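Betaine aldehyde dehydrogenase (Staphylococcus aureus subsp. aureus COL, PDB 4QTO) catalyses the NAD-dependent oxidation of betaine aldehyde to glycine betaine. Local coordinates at residues I340-G345 with G393-P398. Numbering follows the deposited sequence.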
loop_
_atom_site.group_PDB
_atom_site.type_symbol
_atom_site.label_atom_id
_atom_site.label_comp_id
_atom_site.label_asym_id
_atom_site.label_seq_id
_atom_site.Cartn_x
_atom_site.Cartn_y
_atom_site.Cartn_z
ATOM N N ILE A 340 1.952 29.659 37.349
ATOM C CA ILE A 340 2.986 29.190 36.437
ATOM C C ILE A 340 4.338 29.786 36.808
ATOM O O ILE A 340 4.452 31.000 36.996
ATOM C CB ILE A 340 2.643 29.505 34.963
ATOM C CG1 ILE A 340 1.394 28.701 34.523
ATOM C CG2 ILE A 340 3.815 29.201 34.052
ATOM C CD1 ILE A 340 0.938 28.989 33.113
ATOM N N LYS A 341 5.345 28.925 36.935
ATOM C CA LYS A 341 6.671 29.339 37.342
ATOM C C LYS A 341 7.564 29.730 36.165
ATOM O O LYS A 341 7.935 28.873 35.351
ATOM C CB LYS A 341 7.326 28.210 38.148
ATOM C CG LYS A 341 6.644 27.927 39.484
ATOM C CD LYS A 341 7.457 26.930 40.321
ATOM C CE LYS A 341 7.071 26.948 41.793
ATOM N NZ LYS A 341 5.637 26.648 42.001
ATOM N N LEU A 342 7.903 31.008 36.082
ATOM C CA LEU A 342 8.799 31.526 35.044
ATOM C C LEU A 342 10.232 31.536 35.523
ATOM O O LEU A 342 10.505 31.818 36.692
ATOM C CB LEU A 342 8.400 32.955 34.637
ATOM C CG LEU A 342 7.374 33.099 33.490
ATOM C CD1 LEU A 342 6.153 32.224 33.638
ATOM C CD2 LEU A 342 6.982 34.575 33.344
ATOM N N GLY A 343 11.157 31.275 34.609
ATOM C CA GLY A 343 12.561 31.323 34.968
ATOM C C GLY A 343 13.498 30.767 33.906
ATOM O O GLY A 343 13.140 30.623 32.752
ATOM N N ASN A 344 14.725 30.501 34.345
ATOM C CA ASN A 344 15.782 29.969 33.498
ATOM C C ASN A 344 15.442 28.533 33.126
ATOM O O ASN A 344 15.137 27.718 33.993
ATOM C CB ASN A 344 17.083 30.004 34.311
ATOM C CG ASN A 344 18.337 29.678 33.502
ATOM O OD1 ASN A 344 18.291 29.103 32.424
ATOM N ND2 ASN A 344 19.487 30.029 34.080
ATOM N N GLY A 345 15.518 28.206 31.835
ATOM C CA GLY A 345 15.265 26.845 31.391
ATOM C C GLY A 345 16.195 25.799 31.998
ATOM O O GLY A 345 15.858 24.611 32.039
ATOM N N GLY A 393 15.823 39.251 31.010
ATOM C CA GLY A 393 15.437 38.299 29.977
ATOM C C GLY A 393 14.204 38.711 29.195
ATOM O O GLY A 393 13.493 39.640 29.546
ATOM N N LEU A 394 13.911 37.934 28.156
ATOM C CA LEU A 394 12.800 38.227 27.273
ATOM C C LEU A 394 11.519 37.534 27.719
ATOM O O LEU A 394 10.879 36.812 26.962
ATOM C CB LEU A 394 13.171 37.821 25.850
ATOM C CG LEU A 394 14.353 38.605 25.248
ATOM C CD1 LEU A 394 14.889 37.913 24.030
ATOM C CD2 LEU A 394 13.901 40.009 24.883
ATOM N N PHE A 395 11.138 37.778 28.967
ATOM C CA PHE A 395 9.945 37.167 29.519
ATOM C C PHE A 395 8.659 37.931 29.211
ATOM O O PHE A 395 8.642 39.166 29.042
ATOM C CB PHE A 395 10.099 36.950 31.022
ATOM C CG PHE A 395 11.094 35.900 31.371
ATOM C CD1 PHE A 395 10.693 34.570 31.441
ATOM C CD2 PHE A 395 12.414 36.216 31.570
ATOM C CE1 PHE A 395 11.612 33.578 31.735
ATOM C CE2 PHE A 395 13.330 35.230 31.852
ATOM C CZ PHE A 395 12.921 33.911 31.954
ATOM N N PHE A 396 7.589 37.151 29.102
ATOM C CA PHE A 396 6.257 37.694 28.903
ATOM C C PHE A 396 5.322 36.795 29.722
ATOM O O PHE A 396 5.441 35.577 29.664
ATOM C CB PHE A 396 5.858 37.762 27.443
ATOM C CG PHE A 396 4.639 38.614 27.217
ATOM C CD1 PHE A 396 4.774 39.984 27.060
ATOM C CD2 PHE A 396 3.399 38.061 27.196
ATOM C CE1 PHE A 396 3.662 40.791 26.901
ATOM C CE2 PHE A 396 2.284 38.859 27.019
ATOM C CZ PHE A 396 2.411 40.208 26.880
ATOM N N GLU A 397 4.442 37.415 30.507
ATOM C CA GLU A 397 3.595 36.645 31.392
ATOM C C GLU A 397 2.605 35.751 30.651
ATOM O O GLU A 397 2.079 36.146 29.615
ATOM C CB GLU A 397 2.796 37.559 32.289
ATOM C CG GLU A 397 3.624 38.307 33.325
ATOM C CD GLU A 397 2.806 39.358 34.086
ATOM O OE1 GLU A 397 1.699 39.786 33.633
ATOM O OE2 GLU A 397 3.331 39.821 35.121
ATOM N N PRO A 398 2.326 34.559 31.204
ATOM C CA PRO A 398 1.284 33.732 30.581
ATOM C C PRO A 398 -0.025 34.486 30.708
ATOM O O PRO A 398 -0.350 35.056 31.778
ATOM C CB PRO A 398 1.318 32.425 31.359
ATOM C CG PRO A 398 2.004 32.758 32.637
ATOM C CD PRO A 398 2.970 33.886 32.335
#
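Residues 340-343 and 395-398 run in nearly opposite directions, 171° apart, with the CA atoms of Leu342 and Phe395 8.0 Å from each other; at that spacing no hydrogen bond joins the two backbones, and side chains fill the gap. Leu342 buries more surface here than any other residue, 73 Å². Leu342 CD1 points at the CD corner of the Pro398 ring, 3.8 Å from Pro398 CD, whereas Leu342 CD2 leans over the backbone of the other segment, 4.1 Å from Phe396 O. Leu342 also slides past Phe395, its CG and CD2 both approaching Phe395 CD1 obliquely at 4.2 Å. In Phe395, CG stands anti to the carbonyl carbon (chi1 -69°), which sends the ring across toward Gly343. There Gly343 O lies in the ring plane, 3.4 Å from Phe395 CZ, an approach that probably suits the slightly positive C-H edge between CZ and CE1. Both segments are loops of the aldehyde dehydrogenase fold: 340-345 follows helix 323-337, while the loop 393-398 leads into strand 399-402, next to the outermost strand 377-380 of the seven-stranded sheet. Arg387, from the same loop as 393-398, hydrogen-bonds to Leu342 O and so joins the two loops; Arg361 of helix 358-373 binds Phe395 O. At the other end of the seam, Ile340 turns CG1 anti to its carbonyl carbon (chi1 -66°) and passes alongside Pro398, with Ile340 CD1 3.9 Å from Pro398 CB. Tyr306 of helix 294-306 touches both of these side chains, and Phe518 of the second subunit packs on Ile340, bringing this end of the seam to the subunit interface.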